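Local coordinates for protein Vv2_1132 (Vibrio vulnificus CMCP6, PDB 5Y9S) that probably regulates transcription as a tetrameric LysR-type regulator, pairing a DNA-binding helix-turn-helix domain with a substrate-binding domain of periplasmic-binding-protein type, at residues 146-159 with 279-291. Residues are numbered along the deposited sequence; the frame is centred on the assembly and turned at random.
Sequences LEDHSTDLLFTYNI and IDILCYRSTTNHR
With SG of Cys283 trans to its backbone N (chi1 -176°) and the Phe155 ring swung beside its own N (chi1 -70°), the sulfur comes to rest over one ring face, 3.8 Å from SG to the Phe155 centroid, a sulfur-aromatic contact. The pair sits at a non-hydrogen-bonded position of the antiparallel ladder between strands 153-157 and 279-286; on either side of it Leu154 with Tyr284 and Thr156 with Leu282 each exchange two backbone hydrogen bonds, the shortest being Leu282 N to Thr156 O at 2.6 Å. On the opposite sheet face, CG2 of Thr156 meets the Tyr284 ring edge-on, 3.7 Å from CE2, while Leu146 CD1 reaches Tyr284 CB.

Beyond the strands, Asn289 ND2 donates to His149 ND1 (2.9 Å, 161° at the hydrogen), an in-plane bond that would help hold the ring's rotation just where a Schellman motif ends helix 139-147. Asp152 OD1 bridges to Arg291 NH1 at 2.8 Å, its OD2 pairing with Arg102, while Arg291 NH2 bonds Thr100 O. A water spans Asp152 O and Ser286 N.

Strand 153-157 thus lies between parallel strand 100-105 and an antiparallel neighbour returning from the other lobe, the mixed-sheet topology of a LysR substrate-binding domain, a periplasmic-binding-protein fold.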
loop_
_atom_site.group_PDB
_atom_site.type_symbol
_atom_site.label_atom_id
_atom_site.label_comp_id
_atom_site.label_asym_id
_atom_site.label_seq_id
_atom_site.Cartn_x
_atom_site.Cartn_y
_atom_site.Cartn_z
ATOM N N LEU D 146 -24.522 -4.354 17.259
ATOM C CA LEU D 146 -25.934 -4.483 17.605
ATOM C C LEU D 146 -26.734 -3.336 16.993
ATOM O O LEU D 146 -27.745 -3.563 16.315
ATOM C CB LEU D 146 -26.094 -4.533 19.126
ATOM C CG LEU D 146 -25.685 -5.855 19.793
ATOM C CD1 LEU D 146 -26.065 -5.856 21.248
ATOM C CD2 LEU D 146 -26.330 -7.038 19.116
ATOM N N GLU D 147 -26.257 -2.095 17.181
ATOM C CA GLU D 147 -26.936 -0.926 16.627
ATOM C C GLU D 147 -27.074 -1.033 15.111
ATOM O O GLU D 147 -28.153 -0.798 14.561
ATOM C CB GLU D 147 -26.181 0.346 17.011
ATOM C CG GLU D 147 -26.285 0.725 18.483
ATOM C CD GLU D 147 -25.377 1.896 18.849
ATOM O OE1 GLU D 147 -24.403 1.692 19.615
ATOM O OE2 GLU D 147 -25.638 3.022 18.364
ATOM N N ASP D 148 -25.998 -1.418 14.418
ATOM C CA ASP D 148 -26.035 -1.571 12.963
ATOM C C ASP D 148 -26.847 -2.783 12.488
ATOM O O ASP D 148 -26.938 -2.993 11.272
ATOM C CB ASP D 148 -24.610 -1.677 12.408
ATOM C CG ASP D 148 -23.731 -0.488 12.797
ATOM O OD1 ASP D 148 -24.243 0.474 13.400
ATOM O OD2 ASP D 148 -22.518 -0.516 12.510
ATOM N N HIS D 149 -27.418 -3.586 13.386
ATOM C CA HIS D 149 -28.079 -4.843 13.015
ATOM C C HIS D 149 -27.180 -5.758 12.176
ATOM O O HIS D 149 -27.668 -6.670 11.491
ATOM C CB HIS D 149 -29.398 -4.582 12.289
ATOM C CG HIS D 149 -30.316 -3.665 13.032
ATOM N ND1 HIS D 149 -31.293 -4.123 13.892
ATOM C CD2 HIS D 149 -30.405 -2.314 13.048
ATOM C CE1 HIS D 149 -31.940 -3.095 14.409
ATOM N NE2 HIS D 149 -31.422 -1.986 13.914
ATOM N N SER D 150 -25.860 -5.541 12.212
ATOM C CA SER D 150 -24.949 -6.479 11.566
ATOM C C SER D 150 -24.801 -7.766 12.362
ATOM O O SER D 150 -24.273 -8.751 11.830
ATOM C CB SER D 150 -23.577 -5.825 11.351
ATOM O OG SER D 150 -22.943 -5.500 12.576
ATOM N N THR D 151 -25.242 -7.774 13.619
ATOM C CA THR D 151 -25.337 -8.982 14.428
ATOM C C THR D 151 -26.568 -8.853 15.308
ATOM O O THR D 151 -27.084 -7.754 15.513
ATOM C CB THR D 151 -24.084 -9.221 15.289
ATOM O OG1 THR D 151 -24.052 -10.592 15.699
ATOM C CG2 THR D 151 -24.100 -8.340 16.520
ATOM N N ASP D 152 -27.040 -9.987 15.823
ATOM C CA ASP D 152 -28.311 -10.039 16.540
ATOM C C ASP D 152 -28.172 -10.143 18.051
ATOM O O ASP D 152 -28.959 -9.526 18.777
ATOM C CB ASP D 152 -29.137 -11.220 16.037
ATOM C CG ASP D 152 -29.358 -11.159 14.542
ATOM O OD1 ASP D 152 -29.163 -12.188 13.867
ATOM O OD2 ASP D 152 -29.714 -10.068 14.045
ATOM N N LEU D 153 -27.217 -10.928 18.546
ATOM C CA LEU D 153 -27.050 -11.111 19.981
ATOM C C LEU D 153 -25.576 -11.061 20.341
ATOM O O LEU D 153 -24.709 -11.450 19.556
ATOM C CB LEU D 153 -27.642 -12.430 20.485
ATOM C CG LEU D 153 -29.130 -12.665 20.222
ATOM C CD1 LEU D 153 -29.462 -14.141 20.373
ATOM C CD2 LEU D 153 -29.962 -11.824 21.167
ATOM N N LEU D 154 -25.310 -10.578 21.544
ATOM C CA LEU D 154 -23.965 -10.538 22.087
ATOM C C LEU D 154 -24.007 -11.158 23.476
ATOM O O LEU D 154 -24.807 -10.744 24.318
ATOM C CB LEU D 154 -23.446 -9.098 22.128
ATOM C CG LEU D 154 -22.288 -8.849 23.083
ATOM C CD1 LEU D 154 -20.953 -9.317 22.469
ATOM C CD2 LEU D 154 -22.230 -7.387 23.495
ATOM N N PHE D 155 -23.186 -12.173 23.702
ATOM C CA PHE D 155 -23.022 -12.765 25.026
ATOM C C PHE D 155 -21.706 -12.280 25.608
ATOM O O PHE D 155 -20.692 -12.258 24.903
ATOM C CB PHE D 155 -23.039 -14.285 24.944
ATOM C CG PHE D 155 -24.375 -14.842 24.621
ATOM C CD1 PHE D 155 -24.803 -14.917 23.307
ATOM C CD2 PHE D 155 -25.217 -15.279 25.627
ATOM C CE1 PHE D 155 -26.050 -15.421 22.999
ATOM C CE2 PHE D 155 -26.466 -15.785 25.331
ATOM C CZ PHE D 155 -26.890 -15.854 24.019
ATOM N N THR D 156 -21.721 -11.877 26.878
ATOM C CA THR D 156 -20.515 -11.309 27.473
ATOM C C THR D 156 -20.599 -11.374 28.991
ATOM O O THR D 156 -21.679 -11.512 29.570
ATOM C CB THR D 156 -20.305 -9.857 27.021
ATOM O OG1 THR D 156 -18.991 -9.413 27.390
ATOM C CG2 THR D 156 -21.355 -8.955 27.658
ATOM N N TYR D 157 -19.433 -11.294 29.624
ATOM C CA TYR D 157 -19.335 -11.093 31.066
ATOM C C TYR D 157 -19.580 -9.622 31.395
ATOM O O TYR D 157 -19.246 -8.730 30.605
ATOM C CB TYR D 157 -17.954 -11.517 31.583
ATOM C CG TYR D 157 -17.581 -12.988 31.414
ATOM C CD1 TYR D 157 -18.238 -13.976 32.136
ATOM C CD2 TYR D 157 -16.563 -13.379 30.544
ATOM C CE1 TYR D 157 -17.914 -15.312 31.996
ATOM C CE2 TYR D 157 -16.222 -14.720 30.392
ATOM C CZ TYR D 157 -16.912 -15.683 31.127
ATOM O OH TYR D 157 -16.608 -17.016 31.008
ATOM N N ASN D 158 -20.165 -9.372 32.570
ATOM C CA ASN D 158 -20.626 -8.025 32.918
ATOM C C ASN D 158 -19.478 -7.023 32.870
ATOM O O ASN D 158 -18.319 -7.364 33.096
ATOM C CB ASN D 158 -21.257 -8.012 34.307
ATOM C CG ASN D 158 -20.266 -8.387 35.388
ATOM O OD1 ASN D 158 -19.311 -7.654 35.647
ATOM N ND2 ASN D 158 -20.478 -9.541 36.016
ATOM N N ILE D 159 -19.805 -5.770 32.587
ATOM C CA ILE D 159 -18.803 -4.748 32.302
ATOM C C ILE D 159 -18.797 -3.735 33.440
ATOM O O ILE D 159 -19.806 -3.067 33.700
ATOM C CB ILE D 159 -19.054 -4.062 30.947
ATOM C CG1 ILE D 159 -19.536 -5.077 29.905
ATOM C CG2 ILE D 159 -17.793 -3.361 30.466
ATOM C CD1 ILE D 159 -21.049 -5.160 29.795
ATOM N N ILE D 279 -19.812 -13.762 39.342
ATOM C CA ILE D 279 -19.704 -13.314 37.964
ATOM C C ILE D 279 -21.038 -13.557 37.270
ATOM O O ILE D 279 -21.743 -14.528 37.567
ATOM C CB ILE D 279 -18.526 -14.031 37.263
ATOM C CG1 ILE D 279 -17.792 -13.082 36.355
ATOM C CG2 ILE D 279 -18.960 -15.279 36.505
ATOM C CD1 ILE D 279 -16.486 -13.659 35.977
ATOM N N ASP D 280 -21.397 -12.651 36.363
ATOM C CA ASP D 280 -22.650 -12.729 35.621
ATOM C C ASP D 280 -22.345 -12.800 34.136
ATOM O O ASP D 280 -21.399 -12.170 33.657
ATOM C CB ASP D 280 -23.575 -11.515 35.879
ATOM C CG ASP D 280 -23.601 -11.077 37.332
ATOM O OD1 ASP D 280 -23.771 -11.936 38.222
ATOM O OD2 ASP D 280 -23.476 -9.860 37.580
ATOM N N ILE D 281 -23.150 -13.562 33.407
ATOM C CA ILE D 281 -23.026 -13.663 31.960
ATOM C C ILE D 281 -24.276 -13.054 31.351
ATOM O O ILE D 281 -25.397 -13.514 31.612
ATOM C CB ILE D 281 -22.830 -15.109 31.498
ATOM C CG1 ILE D 281 -21.427 -15.587 31.879
ATOM C CG2 ILE D 281 -23.028 -15.185 29.998
ATOM C CD1 ILE D 281 -21.302 -17.082 31.978
ATOM N N LEU D 282 -24.080 -12.027 30.534
ATOM C CA LEU D 282 -25.168 -11.218 30.016
ATOM C C LEU D 282 -25.393 -11.530 28.549
ATOM O O LEU D 282 -24.466 -11.918 27.834
ATOM C CB LEU D 282 -24.866 -9.726 30.189
ATOM C CG LEU D 282 -24.522 -9.421 31.645
ATOM C CD1 LEU D 282 -24.099 -7.983 31.849
ATOM C CD2 LEU D 282 -25.721 -9.775 32.504
ATOM N N CYS D 283 -26.640 -11.378 28.116
ATOM C CA CYS D 283 -26.970 -11.359 26.702
ATOM C C CYS D 283 -27.572 -10.002 26.370
ATOM O O CYS D 283 -28.536 -9.574 27.014
ATOM C CB CYS D 283 -27.928 -12.487 26.335
ATOM S SG CYS D 283 -28.241 -12.536 24.556
ATOM N N TYR D 284 -26.997 -9.329 25.375
ATOM C CA TYR D 284 -27.426 -8.025 24.891
ATOM C C TYR D 284 -28.101 -8.145 23.535
ATOM O O TYR D 284 -27.724 -8.988 22.712
ATOM C CB TYR D 284 -26.247 -7.077 24.725
ATOM C CG TYR D 284 -25.713 -6.510 25.996
ATOM C CD1 TYR D 284 -26.232 -5.338 26.518
ATOM C CD2 TYR D 284 -24.649 -7.115 26.652
ATOM C CE1 TYR D 284 -25.723 -4.793 27.675
ATOM C CE2 TYR D 284 -24.134 -6.576 27.810
ATOM C CZ TYR D 284 -24.679 -5.420 28.322
ATOM O OH TYR D 284 -24.176 -4.880 29.484
ATOM N N ARG D 285 -29.068 -7.256 23.284
ATOM C CA ARG D 285 -29.717 -7.188 21.979
ATOM C C ARG D 285 -30.072 -5.743 21.651
ATOM O O ARG D 285 -30.027 -4.858 22.507
ATOM C CB ARG D 285 -30.954 -8.083 21.930
ATOM C CG ARG D 285 -32.206 -7.430 22.470
ATOM C CD ARG D 285 -33.470 -8.111 21.932
ATOM N NE ARG D 285 -34.574 -8.002 22.882
ATOM C CZ ARG D 285 -35.691 -8.723 22.829
ATOM N NH1 ARG D 285 -35.879 -9.617 21.864
ATOM N NH2 ARG D 285 -36.624 -8.548 23.754
ATOM N N SER D 286 -30.418 -5.509 20.385
ATOM C CA SER D 286 -30.831 -4.190 19.929
ATOM C C SER D 286 -32.313 -3.975 20.185
ATOM O O SER D 286 -33.135 -4.860 19.927
ATOM C CB SER D 286 -30.565 -4.003 18.436
ATOM O OG SER D 286 -30.994 -2.713 18.035
ATOM N N THR D 287 -32.654 -2.773 20.659
ATOM C CA THR D 287 -34.061 -2.448 20.880
ATOM C C THR D 287 -34.817 -2.270 19.565
ATOM O O THR D 287 -36.008 -2.586 19.498
ATOM C CB THR D 287 -34.183 -1.197 21.749
ATOM O OG1 THR D 287 -33.429 -0.137 21.158
ATOM C CG2 THR D 287 -33.638 -1.464 23.156
ATOM N N THR D 288 -34.142 -1.803 18.508
ATOM C CA THR D 288 -34.726 -1.589 17.186
ATOM C C THR D 288 -34.668 -2.819 16.275
ATOM O O THR D 288 -34.832 -2.672 15.061
ATOM C CB THR D 288 -34.025 -0.423 16.474
ATOM O OG1 THR D 288 -32.655 -0.759 16.206
ATOM C CG2 THR D 288 -34.066 0.833 17.313
ATOM N N ASN D 289 -34.429 -4.014 16.808
ATOM C CA ASN D 289 -34.304 -5.226 15.997
ATOM C C ASN D 289 -35.434 -6.166 16.385
ATOM O O ASN D 289 -35.417 -6.748 17.478
ATOM C CB ASN D 289 -32.942 -5.892 16.197
ATOM C CG ASN D 289 -32.742 -7.119 15.314
ATOM O OD1 ASN D 289 -33.285 -8.196 15.578
ATOM N ND2 ASN D 289 -31.930 -6.966 14.279
ATOM N N HIS D 290 -36.410 -6.317 15.500
ATOM C CA HIS D 290 -37.559 -7.186 15.734
ATOM C C HIS D 290 -37.607 -8.232 14.625
ATOM O O HIS D 290 -38.426 -8.151 13.709
ATOM C CB HIS D 290 -38.864 -6.364 15.811
ATOM C CG HIS D 290 -38.769 -5.164 16.705
ATOM N ND1 HIS D 290 -38.425 -3.913 16.238
ATOM C CD2 HIS D 290 -38.946 -5.031 18.043
ATOM C CE1 HIS D 290 -38.409 -3.059 17.247
ATOM N NE2 HIS D 290 -38.719 -3.713 18.353
ATOM N N ARG D 291 -36.713 -9.208 14.698
ATOM C CA ARG D 291 -36.792 -10.393 13.862
ATOM C C ARG D 291 -37.362 -11.522 14.709
ATOM O O ARG D 291 -36.959 -11.701 15.864
ATOM C CB ARG D 291 -35.419 -10.768 13.295
ATOM C CG ARG D 291 -34.651 -9.588 12.665
ATOM C CD ARG D 291 -33.350 -10.030 11.984
ATOM N NE ARG D 291 -33.491 -11.387 11.477
ATOM C CZ ARG D 291 -32.629 -12.374 11.686
ATOM N NH1 ARG D 291 -31.507 -12.173 12.379
ATOM N NH2 ARG D 291 -32.896 -13.568 11.186
HETATM O O HOH W 1 -29.974 -7.127 18.090
#